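Local structure of MobB protein homolog (Geobacillus stearothermophilus, 1XJC) at residues A129-V134 against L144-F149; V6-G11 against E108-V113. The protein is of uncharacterised function but, as a homolog of MobB with a P-loop NTPase fold, probably binds a nucleotide and assists molybdopterin guanine dinucleotide synthesis. One frame throughout, in Å; residues are numbered along the deposited sequence.

Both contacts are pairings of parallel strands within the same six-stranded sheet, and their centres lie about 11 Å apart. Contact 2 joins strand 6-10 to strand 112-116 in the buried middle of the chain; contact 1 continues the sheet outward, from strand 131-136 to the edge strand 148-150. Strands 112-116 and 131-136 are neighbours, so the two contacts meet directly: Arg132 N lies 2.8 Å from Lys112 O, and Asn130 ND2 lies 2.8 Å from Arg109 O, both probable hydrogen bonds. Contact 2 leads into Gly11, the first residue of a sequence resembling a Walker A P-loop, and is therefore the one nearer the presumed nucleotide site.

Contact 1 of 2, residues A129-V134 against L144-F149; sequences ANIRAV and LAHPVF
Val134 and Val148 pair in parallel register, and two backbone hydrogen bonds flank the bridge: Val134 N to Pro147 O at 3.0 Å, and Phe149 N to Val134 O at 2.9 Å. Pro147 has no N-H to donate, and its CD lies against Arg132 O instead, so the ladder of bonds begins only at Pro147 O. Upstream, His146 turns its imidazole across Ile131 at about a right angle, with CG beside its own backbone N (chi1 -43°). The methyl CG2 of Ile131 makes a CH-pi contact 4.0 Å from the centroid of the His146 ring, while Ile131 O sits over the same ring nearer its rim. The Pro147 ring lies beside Ala133, CG to CB 4.2 Å, and the small methyl of Ala133 also meets the edge of the Phe149 ring at CE2. Trp160 of helix 154-166 packs against these three residues. On the other side of the sheet, Val134 CB touches Val148 CG2 at 4.2 Å, and Trp122 of helix 119-125 covers Ile131, Val134 and Leu144. Two backbone bonds thus set the register, and the side chains add apolar touches and the His146 face contact.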
# COMPACT_ATOMS: atom_id res chain seq x y z
N ALA A 129 -2.79 7.30 -11.41
CA ALA A 129 -3.99 6.58 -11.76
C ALA A 129 -4.71 5.89 -10.61
O ALA A 129 -4.10 5.42 -9.65
CB ALA A 129 -3.66 5.53 -12.84
N ASN A 130 -6.04 5.86 -10.72
CA ASN A 130 -6.86 5.15 -9.75
C ASN A 130 -6.75 5.63 -8.28
O ASN A 130 -6.88 4.82 -7.36
CB ASN A 130 -6.48 3.66 -9.84
CG ASN A 130 -7.68 2.74 -9.69
OD1 ASN A 130 -8.77 3.17 -9.35
ND2 ASN A 130 -7.47 1.45 -9.96
N ILE A 131 -6.53 6.91 -8.06
CA ILE A 131 -6.46 7.43 -6.69
C ILE A 131 -7.84 7.32 -6.04
O ILE A 131 -8.82 7.80 -6.60
CB ILE A 131 -6.03 8.93 -6.66
CG1 ILE A 131 -4.58 9.05 -7.14
CG2 ILE A 131 -6.14 9.50 -5.22
CD1 ILE A 131 -4.16 10.51 -7.38
N ARG A 132 -7.93 6.68 -4.88
CA ARG A 132 -9.22 6.54 -4.20
C ARG A 132 -9.38 7.47 -2.99
O ARG A 132 -10.50 7.79 -2.59
CB ARG A 132 -9.45 5.10 -3.75
CG ARG A 132 -9.38 4.06 -4.88
CD ARG A 132 -10.41 4.39 -5.97
NE ARG A 132 -10.40 3.41 -7.06
CZ ARG A 132 -10.97 2.21 -6.99
NH1 ARG A 132 -11.59 1.84 -5.88
NH2 ARG A 132 -10.91 1.38 -8.03
N ALA A 133 -8.27 7.88 -2.40
CA ALA A 133 -8.32 8.74 -1.22
C ALA A 133 -6.97 9.36 -1.01
O ALA A 133 -5.96 8.86 -1.52
CB ALA A 133 -8.71 7.94 0.03
N VAL A 134 -6.98 10.45 -0.24
CA VAL A 134 -5.79 11.20 0.11
C VAL A 134 -5.77 11.35 1.63
O VAL A 134 -6.82 11.61 2.24
CB VAL A 134 -5.81 12.64 -0.48
CG1 VAL A 134 -4.51 13.39 -0.10
CG2 VAL A 134 -5.99 12.58 -2.01
N LEU A 144 -11.22 18.81 -5.35
CA LEU A 144 -10.66 17.49 -5.09
C LEU A 144 -11.73 16.44 -5.35
O LEU A 144 -12.81 16.49 -4.76
CB LEU A 144 -10.17 17.40 -3.64
CG LEU A 144 -8.94 16.52 -3.36
CD1 LEU A 144 -9.16 15.11 -3.89
CD2 LEU A 144 -7.71 17.14 -4.00
N ALA A 145 -11.43 15.51 -6.25
CA ALA A 145 -12.37 14.45 -6.61
C ALA A 145 -12.31 13.24 -5.70
O ALA A 145 -12.97 12.23 -5.96
CB ALA A 145 -12.12 14.01 -8.06
N HIS A 146 -11.53 13.33 -4.63
CA HIS A 146 -11.40 12.20 -3.71
C HIS A 146 -11.50 12.64 -2.26
O HIS A 146 -11.14 13.76 -1.92
CB HIS A 146 -10.05 11.51 -3.91
CG HIS A 146 -9.69 11.33 -5.35
ND1 HIS A 146 -10.39 10.50 -6.20
CD2 HIS A 146 -8.72 11.91 -6.10
CE1 HIS A 146 -9.87 10.57 -7.41
NE2 HIS A 146 -8.86 11.42 -7.38
N PRO A 147 -11.99 11.75 -1.38
CA PRO A 147 -12.08 12.16 0.02
C PRO A 147 -10.67 12.41 0.55
O PRO A 147 -9.70 11.76 0.13
CB PRO A 147 -12.76 10.96 0.70
CG PRO A 147 -12.44 9.81 -0.20
CD PRO A 147 -12.55 10.41 -1.59
N VAL A 148 -10.55 13.38 1.45
CA VAL A 148 -9.27 13.73 2.05
C VAL A 148 -9.44 13.58 3.56
O VAL A 148 -10.43 14.08 4.13
CB VAL A 148 -8.85 15.19 1.75
CG1 VAL A 148 -7.48 15.50 2.39
CG2 VAL A 148 -8.82 15.43 0.23
N PHE A 149 -8.49 12.89 4.20
CA PHE A 149 -8.53 12.68 5.64
C PHE A 149 -7.22 13.22 6.24
O PHE A 149 -6.19 13.35 5.56
CB PHE A 149 -8.59 11.18 6.02
CG PHE A 149 -9.76 10.42 5.43
CD1 PHE A 149 -10.95 10.26 6.15
CD2 PHE A 149 -9.65 9.79 4.18
CE1 PHE A 149 -12.00 9.49 5.65
CE2 PHE A 149 -10.69 9.02 3.66
CZ PHE A 149 -11.87 8.87 4.39

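Contact 2 of 2, residues V6-G11 against E108-V113; sequences VWQVVG and ERHPKV
Gln8 pairs with Lys112 and Val9 with Val113 in parallel register, and three nearly straight backbone hydrogen bonds join the strands: Gln8 N to Pro111 O, Val113 N to Gln8 O at 2.8 Å, and Val10 N to Val113 O at 3.0 Å. At the start of the pairing, the methyl CG1 of Val6 lies over one face of the His110 ring, 3.8 Å from its centroid in a CH-pi contact. Pro111 makes the second such contact: its CG stands 3.7 Å from the centroid of the five-membered ring of Trp7, almost on the ring normal, and CB reaches across to the six-membered ring. The compact, conformationally restricted proline ring presents its CG and CB hydrogens to the broad indole face, and Arg132 of the next strand touches both residues. Strand 6-10 is the central strand that runs into the nucleotide-binding loop in P-loop NTPases; here it leads to Gly11, the first residue of a probable P-loop, whose carbonyl accepts a hydrogen bond from Lys17 NZ, and Val9 and Val113 both pack on Leu20 of helix 17-30. On the face opposite Val9 and Val113, the bridge partners Gln8 and Lys112 lie side by side and point the same way, CB to CB 3.7 Å. The lysine chain bends at chi3 and chi4 (61° and 72°), which folds NZ back to bond Glu108 O at 2.6 Å and His110 O at 3.1 Å. A further bond to Ala129 O lets this buried ammonium, probably charged, tie the turn before strand 112-116 to the one before strand 131-136.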
# COMPACT_ATOMS: atom_id res chain seq x y z
N VAL A 6 -5.56 -5.95 -4.60
CA VAL A 6 -4.32 -5.19 -4.41
C VAL A 6 -4.56 -3.70 -4.26
O VAL A 6 -5.26 -3.11 -5.07
CB VAL A 6 -3.38 -5.37 -5.63
CG1 VAL A 6 -2.06 -4.61 -5.40
CG2 VAL A 6 -3.14 -6.86 -5.89
N TRP A 7 -3.98 -3.09 -3.22
CA TRP A 7 -4.11 -1.66 -3.00
C TRP A 7 -2.74 -1.04 -2.81
O TRP A 7 -1.87 -1.64 -2.19
CB TRP A 7 -4.97 -1.35 -1.76
CG TRP A 7 -6.44 -1.49 -2.00
CD1 TRP A 7 -7.14 -2.64 -2.19
CD2 TRP A 7 -7.39 -0.42 -2.10
NE1 TRP A 7 -8.48 -2.36 -2.40
CE2 TRP A 7 -8.66 -1.00 -2.35
CE3 TRP A 7 -7.30 0.98 -1.99
CZ2 TRP A 7 -9.82 -0.23 -2.49
CZ3 TRP A 7 -8.46 1.74 -2.14
CH2 TRP A 7 -9.70 1.13 -2.39
N GLN A 8 -2.55 0.17 -3.31
CA GLN A 8 -1.27 0.83 -3.17
C GLN A 8 -1.29 2.01 -2.21
O GLN A 8 -2.31 2.70 -2.05
CB GLN A 8 -0.79 1.33 -4.53
CG GLN A 8 -0.35 0.24 -5.48
CD GLN A 8 0.01 0.80 -6.83
OE1 GLN A 8 1.06 1.44 -6.99
NE2 GLN A 8 -0.85 0.58 -7.81
N VAL A 9 -0.15 2.23 -1.58
CA VAL A 9 0.03 3.34 -0.66
C VAL A 9 1.20 4.10 -1.26
O VAL A 9 2.32 3.56 -1.34
CB VAL A 9 0.36 2.84 0.76
CG1 VAL A 9 0.79 4.03 1.65
CG2 VAL A 9 -0.88 2.14 1.36
N VAL A 10 0.96 5.32 -1.72
CA VAL A 10 2.02 6.12 -2.33
C VAL A 10 2.24 7.46 -1.63
O VAL A 10 1.29 8.06 -1.10
CB VAL A 10 1.72 6.39 -3.84
CG1 VAL A 10 1.63 5.07 -4.59
CG2 VAL A 10 0.40 7.17 -3.98
N GLY A 11 3.49 7.91 -1.63
CA GLY A 11 3.83 9.17 -1.00
C GLY A 11 5.33 9.31 -0.82
O GLY A 11 6.08 8.32 -0.89
N GLU A 108 2.04 1.90 -11.27
CA GLU A 108 1.08 0.80 -11.42
C GLU A 108 -0.32 1.36 -11.24
O GLU A 108 -0.50 2.42 -10.64
CB GLU A 108 1.36 -0.32 -10.40
CG GLU A 108 2.68 -1.02 -10.65
CD GLU A 108 2.74 -1.63 -12.03
OE1 GLU A 108 1.95 -2.54 -12.32
OE2 GLU A 108 3.57 -1.18 -12.84
N ARG A 109 -1.33 0.65 -11.75
CA ARG A 109 -2.69 1.18 -11.71
C ARG A 109 -3.72 0.59 -10.74
O ARG A 109 -4.93 0.69 -10.98
CB ARG A 109 -3.24 1.15 -13.14
CG ARG A 109 -2.38 1.97 -14.13
CD ARG A 109 -2.85 1.81 -15.57
NE ARG A 109 -4.17 2.40 -15.78
CZ ARG A 109 -4.39 3.69 -15.96
NH1 ARG A 109 -3.37 4.55 -15.98
NH2 ARG A 109 -5.63 4.14 -16.12
N HIS A 110 -3.25 0.02 -9.63
CA HIS A 110 -4.14 -0.55 -8.61
C HIS A 110 -4.78 0.61 -7.82
O HIS A 110 -4.23 1.70 -7.79
CB HIS A 110 -3.32 -1.45 -7.67
CG HIS A 110 -2.57 -2.54 -8.39
ND1 HIS A 110 -3.20 -3.63 -8.97
CD2 HIS A 110 -1.25 -2.67 -8.68
CE1 HIS A 110 -2.30 -4.38 -9.58
NE2 HIS A 110 -1.11 -3.82 -9.42
N PRO A 111 -5.94 0.39 -7.20
CA PRO A 111 -6.52 1.52 -6.45
C PRO A 111 -5.50 1.96 -5.41
O PRO A 111 -4.88 1.13 -4.75
CB PRO A 111 -7.79 0.93 -5.85
CG PRO A 111 -7.50 -0.55 -5.77
CD PRO A 111 -6.81 -0.80 -7.10
N LYS A 112 -5.34 3.26 -5.25
CA LYS A 112 -4.34 3.75 -4.31
C LYS A 112 -4.74 4.88 -3.38
O LYS A 112 -5.66 5.68 -3.66
CB LYS A 112 -3.08 4.18 -5.07
CG LYS A 112 -3.34 5.11 -6.26
CD LYS A 112 -2.03 5.48 -6.99
CE LYS A 112 -1.30 4.24 -7.57
NZ LYS A 112 -1.96 3.60 -8.77
N VAL A 113 -4.05 4.91 -2.25
CA VAL A 113 -4.26 5.96 -1.28
C VAL A 113 -3.00 6.82 -1.40
O VAL A 113 -1.88 6.31 -1.38
CB VAL A 113 -4.36 5.41 0.15
CG1 VAL A 113 -4.46 6.59 1.15
CG2 VAL A 113 -5.58 4.48 0.26